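MaoC-like dehydratase (Phytophthora Capsici, PDB 3KH8) probably catalyses the reversible hydration of enoyl-CoA thioesters, as a double hot dog member of the MaoC-like, hydratase 2 family of lyases. Local coordinates at residues 50-55 with 89-94; 149-154 with 192-197. All coordinates share one frame; numbering follows the deposited sequence.

Contact 1: residues 50-55 with 89-94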
loop_
_atom_site.group_PDB
_atom_site.type_symbol
_atom_site.label_atom_id
_atom_site.label_comp_id
_atom_site.label_asym_id
_atom_site.label_seq_id
_atom_site.Cartn_x
_atom_site.Cartn_y
_atom_site.Cartn_z
ATOM N N TYR A 50 11.469 12.595 -20.054
ATOM C CA TYR A 50 10.335 11.686 -19.903
ATOM C C TYR A 50 9.199 12.347 -19.131
ATOM O O TYR A 50 9.322 13.483 -18.669
ATOM C CB TYR A 50 10.764 10.362 -19.246
ATOM C CG TYR A 50 11.259 10.489 -17.821
ATOM C CD1 TYR A 50 10.400 10.264 -16.743
ATOM C CD2 TYR A 50 12.587 10.823 -17.549
ATOM C CE1 TYR A 50 10.848 10.376 -15.427
ATOM C CE2 TYR A 50 13.046 10.940 -16.235
ATOM C CZ TYR A 50 12.169 10.713 -15.181
ATOM O OH TYR A 50 12.609 10.821 -13.886
ATOM N N THR A 51 8.094 11.621 -19.007
ATOM C CA THR A 51 6.911 12.110 -18.324
ATOM C C THR A 51 6.628 11.241 -17.107
ATOM O O THR A 51 6.783 10.021 -17.154
ATOM C CB THR A 51 5.694 12.124 -19.274
ATOM O OG1 THR A 51 6.044 12.838 -20.464
ATOM C CG2 THR A 51 4.505 12.807 -18.631
ATOM N N ALA A 52 6.232 11.885 -16.015
ATOM C CA ALA A 52 5.840 11.177 -14.802
ATOM C C ALA A 52 4.456 11.632 -14.368
ATOM O O ALA A 52 4.134 12.824 -14.413
ATOM C CB ALA A 52 6.857 11.399 -13.692
ATOM N N THR A 53 3.640 10.670 -13.953
ATOM C CA THR A 53 2.269 10.933 -13.541
ATOM C C THR A 53 1.978 10.178 -12.251
ATOM O O THR A 53 2.363 9.019 -12.101
ATOM C CB THR A 53 1.275 10.524 -14.661
ATOM O OG1 THR A 53 1.517 11.330 -15.821
ATOM C CG2 THR A 53 -0.178 10.710 -14.224
ATOM N N TYR A 54 1.324 10.861 -11.319
ATOM C CA TYR A 54 0.881 10.265 -10.061
ATOM C C TYR A 54 -0.558 10.703 -9.818
ATOM O O TYR A 54 -0.956 11.795 -10.235
ATOM C CB TYR A 54 1.770 10.735 -8.894
ATOM C CG TYR A 54 1.644 12.219 -8.608
ATOM C CD1 TYR A 54 0.779 12.692 -7.617
ATOM C CD2 TYR A 54 2.369 13.152 -9.349
ATOM C CE1 TYR A 54 0.648 14.051 -7.369
ATOM C CE2 TYR A 54 2.244 14.511 -9.107
ATOM C CZ TYR A 54 1.383 14.954 -8.124
ATOM O OH TYR A 54 1.261 16.306 -7.896
ATOM N N ASN A 55 -1.337 9.854 -9.153
ATOM C CA ASN A 55 -2.648 10.275 -8.657
ATOM C C ASN A 55 -2.676 10.317 -7.128
ATOM O O ASN A 55 -1.675 9.998 -6.482
ATOM C CB ASN A 55 -3.800 9.442 -9.265
ATOM C CG ASN A 55 -3.723 7.950 -8.937
ATOM O OD1 ASN A 55 -3.241 7.543 -7.880
ATOM N ND2 ASN A 55 -4.231 7.127 -9.852
ATOM N N VAL A 89 11.143 11.317 -5.278
ATOM C CA VAL A 89 12.172 10.280 -5.483
ATOM C C VAL A 89 11.640 9.010 -6.150
ATOM O O VAL A 89 12.406 8.250 -6.744
ATOM C CB VAL A 89 12.928 9.875 -4.174
ATOM C CG1 VAL A 89 13.561 11.087 -3.526
ATOM C CG2 VAL A 89 12.016 9.128 -3.186
ATOM N N CYS A 90 10.332 8.779 -6.033
ATOM C CA CYS A 90 9.701 7.601 -6.622
ATOM C C CYS A 90 9.400 7.766 -8.105
ATOM O O CYS A 90 9.288 6.779 -8.824
ATOM C CB CYS A 90 8.408 7.259 -5.873
ATOM S SG CYS A 90 8.708 6.666 -4.209
ATOM N N LEU A 91 9.269 9.012 -8.554
ATOM C CA LEU A 91 8.803 9.301 -9.921
ATOM C C LEU A 91 9.700 8.777 -11.059
ATOM O O LEU A 91 9.173 8.335 -12.087
ATOM C CB LEU A 91 8.473 10.790 -10.093
ATOM C CG LEU A 91 7.302 11.332 -9.263
ATOM C CD1 LEU A 91 7.265 12.853 -9.300
ATOM C CD2 LEU A 91 5.954 10.743 -9.712
ATOM N N PRO A 92 11.040 8.805 -10.883
ATOM C CA PRO A 92 11.902 8.177 -11.892
ATOM C C PRO A 92 11.719 6.662 -12.017
ATOM O O PRO A 92 12.014 6.099 -13.069
ATOM C CB PRO A 92 13.318 8.497 -11.395
ATOM C CG PRO A 92 13.158 9.712 -10.572
ATOM C CD PRO A 92 11.843 9.536 -9.882
ATOM N N PHE A 93 11.247 6.008 -10.956
ATOM C CA PHE A 93 10.913 4.585 -11.022
ATOM C C PHE A 93 9.551 4.392 -11.701
ATOM O O PHE A 93 9.384 3.535 -12.575
ATOM C CB PHE A 93 10.850 3.968 -9.621
ATOM C CG PHE A 93 12.166 3.955 -8.889
ATOM C CD1 PHE A 93 13.008 2.850 -8.970
ATOM C CD2 PHE A 93 12.548 5.034 -8.095
ATOM C CE1 PHE A 93 14.224 2.826 -8.283
ATOM C CE2 PHE A 93 13.767 5.021 -7.404
ATOM C CZ PHE A 93 14.604 3.916 -7.501
ATOM N N LYS A 94 8.588 5.202 -11.278
ATOM C CA LYS A 94 7.183 5.037 -11.649
ATOM C C LYS A 94 6.878 5.450 -13.091
ATOM O O LYS A 94 6.085 4.793 -13.780
ATOM C CB LYS A 94 6.305 5.837 -10.683
ATOM C CG LYS A 94 4.832 5.481 -10.734
ATOM C CD LYS A 94 4.000 6.531 -10.035
ATOM C CE LYS A 94 2.536 6.155 -10.060
ATOM N NZ LYS A 94 1.904 6.474 -11.369
#

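Contact 2: residues 149-154 with 192-197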
loop_
_atom_site.group_PDB
_atom_site.type_symbol
_atom_site.label_atom_id
_atom_site.label_comp_id
_atom_site.label_asym_id
_atom_site.label_seq_id
_atom_site.Cartn_x
_atom_site.Cartn_y
_atom_site.Cartn_z
ATOM N N VAL A 149 23.519 12.768 -16.355
ATOM C CA VAL A 149 24.689 12.458 -15.530
ATOM C C VAL A 149 25.529 13.731 -15.397
ATOM O O VAL A 149 25.963 14.298 -16.402
ATOM C CB VAL A 149 25.529 11.304 -16.126
ATOM C CG1 VAL A 149 26.795 11.069 -15.298
ATOM C CG2 VAL A 149 24.705 10.025 -16.207
ATOM N N ILE A 150 25.739 14.179 -14.158
ATOM C CA ILE A 150 26.413 15.461 -13.894
ATOM C C ILE A 150 27.802 15.324 -13.254
ATOM O O ILE A 150 28.561 16.294 -13.202
ATOM C CB ILE A 150 25.533 16.428 -13.050
ATOM C CG1 ILE A 150 25.178 15.807 -11.690
ATOM C CG2 ILE A 150 24.284 16.836 -13.837
ATOM C CD1 ILE A 150 24.596 16.787 -10.686
ATOM N N SER A 151 28.116 14.126 -12.764
ATOM C CA SER A 151 29.420 13.841 -12.167
ATOM C C SER A 151 29.870 12.412 -12.423
ATOM O O SER A 151 29.056 11.489 -12.455
ATOM C CB SER A 151 29.402 14.094 -10.655
ATOM O OG SER A 151 29.232 15.465 -10.361
ATOM N N PHE A 152 31.177 12.248 -12.602
ATOM C CA PHE A 152 31.807 10.939 -12.678
ATOM C C PHE A 152 33.167 11.054 -11.995
ATOM O O PHE A 152 34.169 11.400 -12.631
ATOM C CB PHE A 152 31.948 10.487 -14.135
ATOM C CG PHE A 152 32.023 8.994 -14.308
ATOM C CD1 PHE A 152 30.861 8.234 -14.411
ATOM C CD2 PHE A 152 33.253 8.349 -14.377
ATOM C CE1 PHE A 152 30.923 6.854 -14.573
ATOM C CE2 PHE A 152 33.326 6.965 -14.539
ATOM C CZ PHE A 152 32.159 6.218 -14.640
ATOM N N TYR A 153 33.191 10.786 -10.692
ATOM C CA TYR A 153 34.377 11.034 -9.878
ATOM C C TYR A 153 35.124 9.766 -9.502
ATOM O O TYR A 153 34.515 8.746 -9.180
ATOM C CB TYR A 153 34.011 11.808 -8.608
ATOM C CG TYR A 153 33.805 13.293 -8.816
ATOM C CD1 TYR A 153 34.853 14.106 -9.252
ATOM C CD2 TYR A 153 32.571 13.889 -8.559
ATOM C CE1 TYR A 153 34.675 15.471 -9.441
ATOM C CE2 TYR A 153 32.380 15.261 -8.744
ATOM C CZ TYR A 153 33.438 16.041 -9.184
ATOM O OH TYR A 153 33.269 17.392 -9.369
ATOM N N ASP A 154 36.453 9.845 -9.547
ATOM C CA ASP A 154 37.306 8.780 -9.039
ATOM C C ASP A 154 37.526 9.004 -7.546
ATOM O O ASP A 154 38.154 9.986 -7.141
ATOM C CB ASP A 154 38.642 8.738 -9.793
ATOM C CG ASP A 154 39.514 7.550 -9.393
ATOM O OD1 ASP A 154 39.103 6.752 -8.523
ATOM O OD2 ASP A 154 40.622 7.412 -9.955
ATOM N N LYS A 192 35.699 14.078 -13.304
ATOM C CA LYS A 192 35.089 15.395 -13.491
ATOM C C LYS A 192 33.632 15.376 -13.035
ATOM O O LYS A 192 33.009 14.315 -12.967
ATOM C CB LYS A 192 35.157 15.831 -14.959
ATOM C CG LYS A 192 36.536 16.229 -15.467
ATOM C CD LYS A 192 36.438 16.783 -16.878
ATOM C CE LYS A 192 37.808 17.009 -17.497
ATOM N NZ LYS A 192 37.686 17.685 -18.822
ATOM N N GLY A 193 33.096 16.555 -12.730
ATOM C CA GLY A 193 31.699 16.688 -12.333
ATOM C C GLY A 193 31.333 18.065 -11.827
ATOM O O GLY A 193 32.100 19.015 -11.980
ATOM N N ARG A 194 30.152 18.168 -11.222
ATOM C CA ARG A 194 29.689 19.415 -10.618
ATOM C C ARG A 194 30.519 19.746 -9.382
ATOM O O ARG A 194 31.116 18.859 -8.766
ATOM C CB ARG A 194 28.208 19.315 -10.224
ATOM C CG ARG A 194 27.904 18.208 -9.210
ATOM C CD ARG A 194 26.796 18.584 -8.243
ATOM N NE ARG A 194 26.585 17.523 -7.257
ATOM C CZ ARG A 194 25.823 17.631 -6.171
ATOM N NH1 ARG A 194 25.181 18.761 -5.904
ATOM N NH2 ARG A 194 25.707 16.600 -5.344
ATOM N N LYS A 195 30.553 21.026 -9.031
ATOM C CA LYS A 195 31.131 21.467 -7.773
ATOM C C LYS A 195 30.275 20.911 -6.635
ATOM O O LYS A 195 29.099 21.265 -6.501
ATOM C CB LYS A 195 31.188 22.999 -7.728
ATOM C CG LYS A 195 31.601 23.605 -6.387
ATOM C CD LYS A 195 33.068 23.350 -6.062
ATOM C CE LYS A 195 33.517 24.154 -4.850
ATOM N NZ LYS A 195 34.788 23.630 -4.277
ATOM N N LEU A 196 30.864 20.024 -5.839
ATOM C CA LEU A 196 30.143 19.362 -4.756
ATOM C C LEU A 196 29.937 20.295 -3.565
ATOM O O LEU A 196 30.822 21.091 -3.245
ATOM C CB LEU A 196 30.877 18.093 -4.309
ATOM C CG LEU A 196 31.247 17.025 -5.345
ATOM C CD1 LEU A 196 32.107 15.947 -4.694
ATOM C CD2 LEU A 196 30.018 16.405 -6.021
ATOM N N PRO A 197 28.765 20.203 -2.904
ATOM C CA PRO A 197 28.543 20.957 -1.673
ATOM C C PRO A 197 29.451 20.457 -0.546
ATOM O O PRO A 197 30.019 19.366 -0.646
ATOM C CB PRO A 197 27.073 20.667 -1.339
ATOM C CG PRO A 197 26.782 19.372 -1.991
ATOM C CD PRO A 197 27.601 19.364 -3.250
#

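Contact 1: residues 50-55 with 89-94
Lys94 reaches the strand with its ammonium group: NZ donates to the backbone O of Thr53 over 2.7 Å. The bond meets that carbonyl at 151°, with the donor tilted moderately from the carbonyl plane. With CG anti to the backbone N (chi1 -165°), the chain runs extended as far as CE and bends only at the last torsion, which swings NZ onto the oxygen. The rest is mainly van der Waals contact. Leu91 lays CB against Ala52 CB at 4.0 Å, while its CD2 lies 4.1 Å from the same methyl and 4.3 Å from Tyr54 CB. At the other end, Tyr50 sets its hydroxyl against Pro92, OH standing 3.4 Å from Pro92 CA and 3.5 Å from Pro92 CB. Farther out, Lys94 NZ also bonds to Ser97 O and forms a long, weak ion pair with Asp58 OD2. Thr53 turns from the helix, its OG1 bonded to Gln96 and Thr142, and the ring of Tyr54 leads away to bond through OH to Asp137 O. The short helix 91-94 thus packs on strand 48-54 of the hot dog sheet, where that strand pairs with strand 141-154; Phe167 of strand 158-169 touches Tyr50, Leu91 and Pro92.

Contact 2: residues 149-154 with 192-197
Tyr153 holds CG anti to its carbonyl carbon (chi1 -79°), carrying the ring across 192-193 to the backbone of Arg194, and Ser151 uses the same kind of rotamer to turn OG to the Arg194 N. Strand 141-154 of the hot dog sheet carries a classic beta bulge here, its two residues Ile150 and Ser151 set opposite the single Glu162 of strand 158-169. On its other edge the strand takes a short, weakly bonded antiparallel partner, 192-193. Phe152 and Lys192 form the hydrogen-bonded pair: Phe152 N to Lys192 O is 2.8 Å and nearly straight (170°), whereas Lys192 N to Phe152 O is 3.2 Å and more bent, with the donor well above the carbonyl plane. Arg194 N then gives its hydrogen to Ser151 OG over 3.0 Å, with a weak second share to Ile150 O. Glu162 ties the side chains together, taking a bond from Ser151 OG and a salt bridge from Arg194 NE. Ile150 lies obliquely across the Arg194 chain, CD1 3.7 Å from Arg194 CD. Lys192 reaches out to a salt bridge with Asp40. Leu196 CD2 packs 3.8 Å from Tyr153 CE2, and Lys192 O sits over the centre of one face of that ring. At the ring's edge, Tyr153 OH donates to Arg194 O at 2.7 Å, approaching from above the carbonyl plane.

In the fold
The two contacts come in series along the chain, 50-55 with 89-94 closing before 149-154 with 192-197 opens. Their centres are about 25 Å apart and their nearest atoms about 11 Å, so they do not touch. What joins them is one antiparallel sheet: strand 48-54 of contact 1 pairs with strand 141-154, whose far end carries contact 2. Contact 1 places a short helix in the buried layer on this sheet, whereas contact 2 adds a short, weakly bonded and partly buried strand to it. Residues 192-197 follow strand 172-184 and run on toward strand 209-214, so 192-193 bonds to the end of strand 141-154 where the chain leaves what is probably the first hot dog unit.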